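Local coordinates for 70 kDa protein (Xanthomonas sp., PDB 4B2N) that cleaves rubber latex polymer oxidatively and processively as a dioxygenase, and carries two covalently bound c-type hemes, at residues D263-T268 / G461-N466; L269-L274 / A605-L610; D438-R443 / Y480-P485. One frame throughout, in Å; residues are numbered along the deposited sequence. Where two conformers were deposited one is given.

Followed from the N terminus, the chain leaves helix 253-261 and continues without a break through 263-268 and 269-274, so contacts 1 and 2 start on adjoining segments of one loop. Contact 3 starts at 438-443 on helix 439-446. Contact 1 closes when 461-466 returns to 263-268, and contact 3 closes at 480-485, at the end of helix 467-481. Contact 2 closes last, at 605-610, the C-terminal end of helix 599-607 and the turn after it. Contact 1 crosses both contact 2 and contact 3, while contact 3 is nested inside the loop of contact 2. Together they tie the 263-274 loop and three helices along one side of the molecule.

Contact 1: residues D263-T268 / G461-N466; sequences DMETLT and GYPSDN
The Tyr462 ring is met obliquely by the carbonyl oxygen Glu265 O, at 3.5 Å from CD1, while Arg330 makes a cation-pi contact with this ring and Trp459 packs with it edge-to-face. The carboxylate of Glu265 reaches the Pro463 ring, with OE2 3.4 Å from Pro463 CG, and the two side chains cross at about a right angle. Thr266 brings its methyl rather than its hydroxyl to the proline: CG2 lies 3.6 Å from Pro463 CB and 3.3 Å from Pro463 O.

At the far end the contact turns polar. Thr266 OG1 donates to Thr268 OG1 at 2.6 Å. Thr268 OG1 in turn faces Asp465 OD1 at 2.5 Å, shorter than such a hydrogen bond usually is, so its exact length is doubtful. Asp465 CG stands anti to the backbone N (chi1 180°), which carries OD1 across to the threonine.

Behind this surface Asp263 OD1 accepts from Glu265 N at 2.8 Å, nearly along the C-O axis, and from Thr266 N at 3.0 Å, from 44° above the carboxylate plane. Its other oxygen, OD2, pairs with Arg473 and Ser470 of helix 467-481. The 263-268 loop is therefore folded as an Asx turn extended to an Asx motif, packed against the lead-in to that helix, where Asn466 is the N-cap residue.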
loop_
_atom_site.group_PDB
_atom_site.type_symbol
_atom_site.label_atom_id
_atom_site.label_comp_id
_atom_site.label_asym_id
_atom_site.label_seq_id
_atom_site.Cartn_x
_atom_site.Cartn_y
_atom_site.Cartn_z
ATOM N N ASP A 263 -0.300 -8.008 22.397
ATOM C CA ASP A 263 0.471 -7.241 23.350
ATOM C C ASP A 263 1.412 -6.344 22.521
ATOM O O ASP A 263 2.110 -6.790 21.593
ATOM C CB ASP A 263 1.243 -8.256 24.223
ATOM C CG ASP A 263 2.112 -7.584 25.280
ATOM O OD1 ASP A 263 2.975 -6.766 24.902
ATOM O OD2 ASP A 263 1.967 -7.864 26.509
ATOM N N MET A 264 1.391 -5.064 22.799
ATOM C CA MET A 264 2.088 -4.126 21.971
ATOM C C MET A 264 3.580 -4.026 22.266
ATOM O O MET A 264 4.260 -3.291 21.590
ATOM C CB MET A 264 1.454 -2.768 22.213
ATOM C CG MET A 264 0.001 -2.816 21.709
ATOM S SD MET A 264 -0.122 -2.692 19.904
ATOM C CE MET A 264 0.377 -0.955 19.694
ATOM N N GLU A 265 4.054 -4.786 23.272
ATOM C CA GLU A 265 5.469 -4.859 23.582
ATOM C C GLU A 265 6.088 -6.180 23.146
ATOM O O GLU A 265 7.281 -6.228 22.824
ATOM C CB GLU A 265 5.675 -4.676 25.070
ATOM C CG GLU A 265 5.346 -3.271 25.590
ATOM C CD GLU A 265 5.542 -3.262 27.087
ATOM O OE1 GLU A 265 4.611 -3.581 27.867
ATOM O OE2 GLU A 265 6.666 -2.996 27.508
ATOM N N THR A 266 5.292 -7.259 23.141
ATOM C CA THR A 266 5.856 -8.579 22.924
ATOM C C THR A 266 5.287 -9.284 21.683
ATOM O O THR A 266 5.899 -10.199 21.191
ATOM C CB THR A 266 5.595 -9.504 24.126
ATOM O OG1 THR A 266 4.203 -9.868 24.153
ATOM C CG2 THR A 266 6.004 -8.777 25.437
ATOM N N LEU A 267 4.143 -8.812 21.175
ATOM C CA LEU A 267 3.423 -9.450 20.101
ATOM C C LEU A 267 2.777 -10.783 20.501
ATOM O O LEU A 267 2.327 -11.511 19.623
ATOM C CB LEU A 267 4.268 -9.545 18.768
ATOM C CG LEU A 267 4.958 -8.242 18.300
ATOM C CD1 LEU A 267 5.693 -8.536 16.940
ATOM C CD2 LEU A 267 3.944 -7.130 18.212
ATOM N N THR A 268 2.670 -11.063 21.804
ATOM C CA THR A 268 1.829 -12.122 22.291
ATOM C C THR A 268 0.354 -11.866 21.887
ATOM O O THR A 268 -0.150 -10.736 21.927
ATOM C CB THR A 268 1.875 -12.190 23.835
ATOM O OG1 THR A 268 3.235 -12.316 24.267
ATOM C CG2 THR A 268 1.084 -13.346 24.333
ATOM N N GLY A 461 15.280 -6.127 27.683
ATOM C CA GLY A 461 14.517 -7.248 27.202
ATOM C C GLY A 461 13.050 -7.117 26.938
ATOM O O GLY A 461 12.334 -6.191 27.365
ATOM N N TYR A 462 12.591 -8.075 26.175
ATOM C CA TYR A 462 11.188 -8.171 25.928
ATOM C C TYR A 462 10.473 -8.560 27.242
ATOM O O TYR A 462 10.948 -9.460 27.944
ATOM C CB TYR A 462 10.982 -9.163 24.805
ATOM C CG TYR A 462 11.330 -8.457 23.472
ATOM C CD1 TYR A 462 10.588 -7.323 23.058
ATOM C CD2 TYR A 462 12.406 -8.871 22.663
ATOM C CE1 TYR A 462 10.917 -6.646 21.886
ATOM C CE2 TYR A 462 12.719 -8.197 21.459
ATOM C CZ TYR A 462 11.970 -7.081 21.097
ATOM O OH TYR A 462 12.218 -6.337 19.929
ATOM N N PRO A 463 9.353 -7.886 27.578
ATOM C CA PRO A 463 8.506 -8.346 28.652
ATOM C C PRO A 463 8.157 -9.819 28.394
ATOM O O PRO A 463 8.303 -10.304 27.266
ATOM C CB PRO A 463 7.261 -7.456 28.500
ATOM C CG PRO A 463 7.827 -6.176 27.967
ATOM C CD PRO A 463 8.847 -6.633 26.985
ATOM N N SER A 464 7.751 -10.509 29.438
ATOM C CA SER A 464 7.348 -11.925 29.344
ATOM C C SER A 464 6.164 -12.192 28.409
ATOM O O SER A 464 5.152 -11.464 28.353
ATOM C CB SER A 464 7.051 -12.505 30.732
ATOM O OG SER A 464 5.983 -11.773 31.296
ATOM N N ASP A 465 6.286 -13.312 27.740
ATOM C CA ASP A 465 5.361 -13.739 26.757
ATOM C C ASP A 465 4.379 -14.589 27.536
ATOM O O ASP A 465 4.469 -15.806 27.534
ATOM C CB ASP A 465 6.114 -14.594 25.736
ATOM C CG ASP A 465 5.242 -15.099 24.660
ATOM O OD1 ASP A 465 4.150 -14.591 24.419
ATOM O OD2 ASP A 465 5.636 -16.065 24.030
ATOM N N ASN A 466 3.491 -13.945 28.279
ATOM C CA ASN A 466 2.434 -14.725 28.919
ATOM C C ASN A 466 1.294 -13.816 29.226
ATOM O O ASN A 466 1.440 -12.597 29.297
ATOM C CB ASN A 466 2.876 -15.597 30.108
ATOM C CG ASN A 466 3.023 -14.831 31.372
ATOM O OD1 ASN A 466 4.084 -14.240 31.585
ATOM N ND2 ASN A 466 1.973 -14.786 32.212
#

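Contact 2: residues L269-L274 / A605-L610; sequences LAPSLL and AQYLNL
Leu608 meets the 269-274 loop through the end of its side chain. Its CB starts across the line of approach, and CG lies anti to the carbonyl carbon (chi1 -72°), from where the two methyls spread over the loop. CD2 lies mainly on the Ser272-Leu273 peptide: it is 3.3 Å from Ser272 O and 3.8 Å from Leu273 N, with Pro271 CB at 3.9 Å. CD1 has Leu273 CD2 as its nearest partner, at 3.8 Å, where the two leucines cross obliquely, and it also comes within 4.0 Å of Ser272 O.

Both ends of this arrangement are shaped by local turns. Helix 599-607 finishes in a Schellman motif, with Leu610 N bonded to Ala605 O, Asn609 N bonded to Gln606 O, and Asn609 at positive phi as the C-prime residue; Leu608 is the first residue to leave helical angles. On the loop side, Ser272 OG accepts from Leu274 N at 3.0 Å with a nearly straight angle of 167°, an ST turn spanning the residues on which Leu608 lands.

One residue back, Tyr607 meets Leu269 and Pro271. Pro271 CG lies 3.7 Å from Tyr607 CD2, oblique to the ring, while Pro271 CB approaches the tyrosine's backbone oxygen, Tyr607 O. Farther along the ring, Leu269 CD1 stands 4.2 Å from Tyr607 CE2, again oblique. Leu261 of helix 253-261 touches both Leu269 and Tyr607, and Ile322 also packs on the tyrosine. The side chains of Ser272 and Leu274 touch Arg474 of helix 467-481.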
loop_
_atom_site.group_PDB
_atom_site.type_symbol
_atom_site.label_atom_id
_atom_site.label_comp_id
_atom_site.label_asym_id
_atom_site.label_seq_id
_atom_site.Cartn_x
_atom_site.Cartn_y
_atom_site.Cartn_z
ATOM N N LEU A 269 -0.298 -12.910 21.405
ATOM C CA LEU A 269 -1.721 -12.837 21.168
ATOM C C LEU A 269 -2.396 -12.851 22.560
ATOM O O LEU A 269 -2.394 -13.838 23.248
ATOM C CB LEU A 269 -2.207 -14.044 20.353
ATOM C CG LEU A 269 -3.713 -14.181 20.082
ATOM C CD1 LEU A 269 -4.242 -12.953 19.355
ATOM C CD2 LEU A 269 -4.045 -15.441 19.271
ATOM N N ALA A 270 -2.931 -11.727 22.962
ATOM C CA ALA A 270 -3.499 -11.578 24.298
ATOM C C ALA A 270 -4.468 -10.406 24.199
ATOM O O ALA A 270 -4.100 -9.268 24.441
ATOM C CB ALA A 270 -2.369 -11.297 25.308
ATOM N N PRO A 271 -5.701 -10.665 23.790
ATOM C CA PRO A 271 -6.661 -9.615 23.529
ATOM C C PRO A 271 -6.991 -8.826 24.754
ATOM O O PRO A 271 -6.954 -9.417 25.843
ATOM C CB PRO A 271 -7.892 -10.431 23.088
ATOM C CG PRO A 271 -7.250 -11.520 22.345
ATOM C CD PRO A 271 -6.233 -11.957 23.359
ATOM N N SER A 272 -7.260 -7.530 24.610
ATOM C CA SER A 272 -7.630 -6.716 25.790
ATOM C C SER A 272 -8.500 -5.614 25.302
ATOM O O SER A 272 -8.383 -5.214 24.152
ATOM C CB SER A 272 -6.364 -6.093 26.417
ATOM O OG SER A 272 -6.628 -5.114 27.442
ATOM N N LEU A 273 -9.360 -5.101 26.182
ATOM C CA LEU A 273 -10.145 -3.876 25.889
ATOM C C LEU A 273 -9.304 -2.592 26.079
ATOM O O LEU A 273 -9.693 -1.565 25.624
ATOM C CB LEU A 273 -11.310 -3.784 26.892
ATOM C CG LEU A 273 -12.318 -4.935 26.828
ATOM C CD1 LEU A 273 -13.382 -4.831 27.909
ATOM C CD2 LEU A 273 -12.914 -4.778 25.434
ATOM N N LEU A 274 -8.175 -2.647 26.765
ATOM C CA LEU A 274 -7.595 -1.453 27.403
ATOM C C LEU A 274 -6.873 -0.505 26.468
ATOM O O LEU A 274 -6.691 0.724 26.743
ATOM C CB LEU A 274 -6.597 -1.921 28.478
ATOM C CG LEU A 274 -7.217 -2.023 29.848
ATOM C CD1 LEU A 274 -8.332 -3.002 29.727
ATOM C CD2 LEU A 274 -6.190 -2.595 30.744
ATOM N N ALA A 605 -14.291 -7.867 17.990
ATOM C CA ALA A 605 -15.483 -8.164 18.822
ATOM C C ALA A 605 -15.371 -9.585 19.276
ATOM O O ALA A 605 -15.486 -9.916 20.472
ATOM C CB ALA A 605 -16.746 -7.974 18.004
ATOM N N GLN A 606 -15.075 -10.468 18.339
ATOM C CA GLN A 606 -15.081 -11.881 18.733
ATOM C C GLN A 606 -13.944 -12.218 19.704
ATOM O O GLN A 606 -14.173 -12.957 20.676
ATOM C CB GLN A 606 -15.041 -12.826 17.495
ATOM C CG GLN A 606 -15.076 -14.298 17.897
ATOM C CD GLN A 606 -14.964 -15.201 16.689
ATOM O OE1 GLN A 606 -14.245 -14.874 15.741
ATOM N NE2 GLN A 606 -15.736 -16.306 16.679
ATOM N N TYR A 607 -12.719 -11.750 19.443
ATOM C CA TYR A 607 -11.643 -11.984 20.416
ATOM C C TYR A 607 -11.884 -11.302 21.764
ATOM O O TYR A 607 -11.249 -11.647 22.739
ATOM C CB TYR A 607 -10.290 -11.481 19.892
ATOM C CG TYR A 607 -9.628 -12.536 19.030
ATOM C CD1 TYR A 607 -9.919 -12.624 17.668
ATOM C CD2 TYR A 607 -8.786 -13.469 19.579
ATOM C CE1 TYR A 607 -9.334 -13.608 16.851
ATOM C CE2 TYR A 607 -8.185 -14.430 18.794
ATOM C CZ TYR A 607 -8.444 -14.503 17.431
ATOM O OH TYR A 607 -7.863 -15.536 16.693
ATOM N N LEU A 608 -12.734 -10.299 21.800
ATOM C CA LEU A 608 -12.976 -9.571 23.049
ATOM C C LEU A 608 -14.298 -10.072 23.683
ATOM O O LEU A 608 -14.840 -9.471 24.618
ATOM C CB LEU A 608 -12.954 -8.049 22.773
ATOM C CG LEU A 608 -11.545 -7.506 22.495
ATOM C CD1 LEU A 608 -11.703 -6.062 22.036
ATOM C CD2 LEU A 608 -10.509 -7.652 23.630
ATOM N N ASN A 609 -14.831 -11.199 23.164
ATOM C CA ASN A 609 -16.060 -11.802 23.710
ATOM C C ASN A 609 -17.265 -10.907 23.650
ATOM O O ASN A 609 -18.118 -10.999 24.543
ATOM C CB ASN A 609 -15.876 -12.169 25.188
ATOM C CG ASN A 609 -14.749 -13.167 25.383
ATOM O OD1 ASN A 609 -14.720 -14.176 24.712
ATOM N ND2 ASN A 609 -13.795 -12.857 26.258
ATOM N N LEU A 610 -17.293 -10.048 22.643
ATOM C CA LEU A 610 -18.464 -9.287 22.226
ATOM C C LEU A 610 -19.202 -9.878 21.013
ATOM O O LEU A 610 -18.674 -10.730 20.286
ATOM C CB LEU A 610 -18.077 -7.820 21.973
ATOM C CG LEU A 610 -17.205 -7.247 23.096
ATOM C CD1 LEU A 610 -16.617 -5.915 22.681
ATOM C CD2 LEU A 610 -17.963 -7.104 24.427
#

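Contact 3: residues D438-R443 / Y480-P485; sequences DERQRR and YNNGGP
Arg443 runs fully extended from CG to NE (chi3 179°), which carries CD and the guanidinium across the ring that Tyr480 presents with CG anti to its backbone N (chi1 170°). The two side chains cross at about a right angle. Arg443 CD sits over the ring face, 4.1 Å from the Tyr480 centroid, a CH-pi contact. The guanidinium then lies nearly flat on the ring, planes 28° apart, in an off-centre cation-pi stack with CZ 4.6 Å from the centroid.

Two bonds hold the guanidinium: NE to Glu439 OE2 at 2.9 Å, in its plane, and NH1 to Tyr480 O at 3.0 Å, which is tilted out of it. Tyr480 O also accepts from Gly483 N, from the opposite face of its plane. A water accepts from Arg443 NH1 and donates to Gly484 O.

Asn481 OD1 lies against Arg443, 3.5 Å from its CB, and Arg440 CA makes a CH...O contact of 3.5 Å with Asn481 O. The Arg440 guanidinium grips Asp438 side-on, NE to OD1 and NH2 to OD2.

The contact sets the start of helix 439-446 against the Schellman end of helix 467-481, where Asn481 ND2 bonds to Glu275 and Tyr480 packs on Leu490.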
loop_
_atom_site.group_PDB
_atom_site.type_symbol
_atom_site.label_atom_id
_atom_site.label_comp_id
_atom_site.label_asym_id
_atom_site.label_seq_id
_atom_site.Cartn_x
_atom_site.Cartn_y
_atom_site.Cartn_z
ATOM N N ASP A 438 -6.060 10.044 17.086
ATOM C CA ASP A 438 -6.208 10.027 18.563
ATOM C C ASP A 438 -4.866 9.767 19.275
ATOM O O ASP A 438 -4.223 8.708 19.036
ATOM C CB ASP A 438 -7.200 8.921 18.932
ATOM C CG ASP A 438 -7.708 9.021 20.347
ATOM O OD1 ASP A 438 -6.930 9.109 21.330
ATOM O OD2 ASP A 438 -8.947 8.950 20.482
ATOM N N GLU A 439 -4.476 10.684 20.178
ATOM C CA GLU A 439 -3.236 10.578 20.944
ATOM C C GLU A 439 -3.134 9.232 21.631
ATOM O O GLU A 439 -2.023 8.689 21.786
ATOM C CB GLU A 439 -3.139 11.727 21.972
ATOM C CG GLU A 439 -1.936 11.689 22.918
ATOM C CD GLU A 439 -0.622 12.108 22.231
ATOM O OE1 GLU A 439 -0.650 12.498 21.040
ATOM O OE2 GLU A 439 0.471 12.041 22.855
ATOM N N ARG A 440 -4.282 8.691 22.063
ATOM C CA ARG A 440 -4.282 7.417 22.823
ATOM C C ARG A 440 -3.735 6.292 21.964
ATOM O O ARG A 440 -2.986 5.451 22.433
ATOM C CB ARG A 440 -5.691 7.024 23.284
ATOM C CG ARG A 440 -6.211 7.918 24.424
ATOM C CD ARG A 440 -7.669 7.646 24.705
ATOM N NE ARG A 440 -8.524 7.937 23.560
ATOM C CZ ARG A 440 -9.841 7.699 23.520
ATOM N NH1 ARG A 440 -10.463 7.131 24.563
ATOM N NH2 ARG A 440 -10.514 7.964 22.417
ATOM N N GLN A 441 -4.181 6.267 20.713
ATOM C CA GLN A 441 -3.717 5.285 19.761
ATOM C C GLN A 441 -2.205 5.412 19.452
ATOM O O GLN A 441 -1.450 4.395 19.426
ATOM C CB GLN A 441 -4.542 5.440 18.491
ATOM C CG GLN A 441 -6.018 5.012 18.635
ATOM C CD GLN A 441 -6.740 5.277 17.324
ATOM O OE1 GLN A 441 -6.801 6.424 16.879
ATOM N NE2 GLN A 441 -7.201 4.233 16.657
ATOM N N ARG A 442 -1.757 6.636 19.186
ATOM C CA ARG A 442 -0.353 6.871 18.890
ATOM C C ARG A 442 0.515 6.519 20.090
ATOM O O ARG A 442 1.588 5.956 19.942
ATOM C CB ARG A 442 -0.114 8.309 18.382
ATOM C CG ARG A 442 -0.718 8.511 17.005
ATOM C CD ARG A 442 -0.377 9.866 16.399
ATOM N NE ARG A 442 -0.542 10.948 17.362
ATOM C CZ ARG A 442 -1.671 11.601 17.565
ATOM N NH1 ARG A 442 -2.746 11.286 16.887
ATOM N NH2 ARG A 442 -1.731 12.560 18.470
ATOM N N ARG A 443 0.021 6.790 21.292
ATOM C CA ARG A 443 0.839 6.489 22.459
ATOM C C ARG A 443 0.994 4.967 22.668
ATOM O O ARG A 443 2.070 4.564 23.128
ATOM C CB ARG A 443 0.265 7.095 23.726
ATOM C CG ARG A 443 0.593 8.565 23.864
ATOM C CD ARG A 443 0.055 9.074 25.213
ATOM N NE ARG A 443 0.408 10.492 25.301
ATOM C CZ ARG A 443 0.844 11.106 26.414
ATOM N NH1 ARG A 443 0.991 10.439 27.567
ATOM N NH2 ARG A 443 1.210 12.414 26.352
ATOM N N TYR A 480 -0.789 5.463 30.750
ATOM C CA TYR A 480 0.120 6.280 29.958
ATOM C C TYR A 480 -0.585 6.773 28.680
ATOM O O TYR A 480 -0.505 7.972 28.351
ATOM C CB TYR A 480 1.393 5.509 29.527
ATOM C CG TYR A 480 2.149 6.329 28.536
ATOM C CD1 TYR A 480 2.777 7.521 28.941
ATOM C CD2 TYR A 480 2.184 5.968 27.166
ATOM C CE1 TYR A 480 3.403 8.342 28.004
ATOM C CE2 TYR A 480 2.851 6.756 26.234
ATOM C CZ TYR A 480 3.450 7.943 26.674
ATOM O OH TYR A 480 4.091 8.696 25.729
ATOM N N ASN A 481 -1.267 5.877 27.981
ATOM C CA ASN A 481 -1.976 6.251 26.732
ATOM C C ASN A 481 -2.986 7.409 26.935
ATOM O O ASN A 481 -3.227 8.260 26.023
ATOM C CB ASN A 481 -2.694 5.025 26.159
ATOM C CG ASN A 481 -1.720 3.958 25.689
ATOM O OD1 ASN A 481 -0.514 4.206 25.589
ATOM N ND2 ASN A 481 -2.260 2.756 25.372
ATOM N N ASN A 482 -3.493 7.499 28.169
ATOM C CA ASN A 482 -4.500 8.501 28.519
ATOM C C ASN A 482 -3.871 9.649 29.311
ATOM O O ASN A 482 -4.556 10.355 30.058
ATOM C CB ASN A 482 -5.675 7.819 29.262
ATOM C CG ASN A 482 -6.494 6.846 28.345
ATOM O OD1 ASN A 482 -6.177 5.592 28.109
ATOM N ND2 ASN A 482 -7.554 7.417 27.801
ATOM N N GLY A 483 -2.565 9.850 29.188
ATOM C CA GLY A 483 -1.927 11.067 29.754
ATOM C C GLY A 483 -1.246 10.922 31.091
ATOM O O GLY A 483 -0.720 11.900 31.626
ATOM N N GLY A 484 -1.237 9.702 31.623
ATOM C CA GLY A 484 -0.577 9.359 32.872
ATOM C C GLY A 484 0.934 9.131 32.748
ATOM O O GLY A 484 1.527 9.380 31.677
ATOM N N PRO A 485 1.566 8.642 33.831
ATOM C CA PRO A 485 3.000 8.386 33.848
ATOM C C PRO A 485 3.409 7.349 32.804
ATOM O O PRO A 485 2.621 6.429 32.432
ATOM C CB PRO A 485 3.254 7.796 35.235
ATOM C CG PRO A 485 2.147 8.333 36.065
ATOM C CD PRO A 485 0.954 8.469 35.159
HETATM O O HOH W 1 1.975 11.482 29.847
#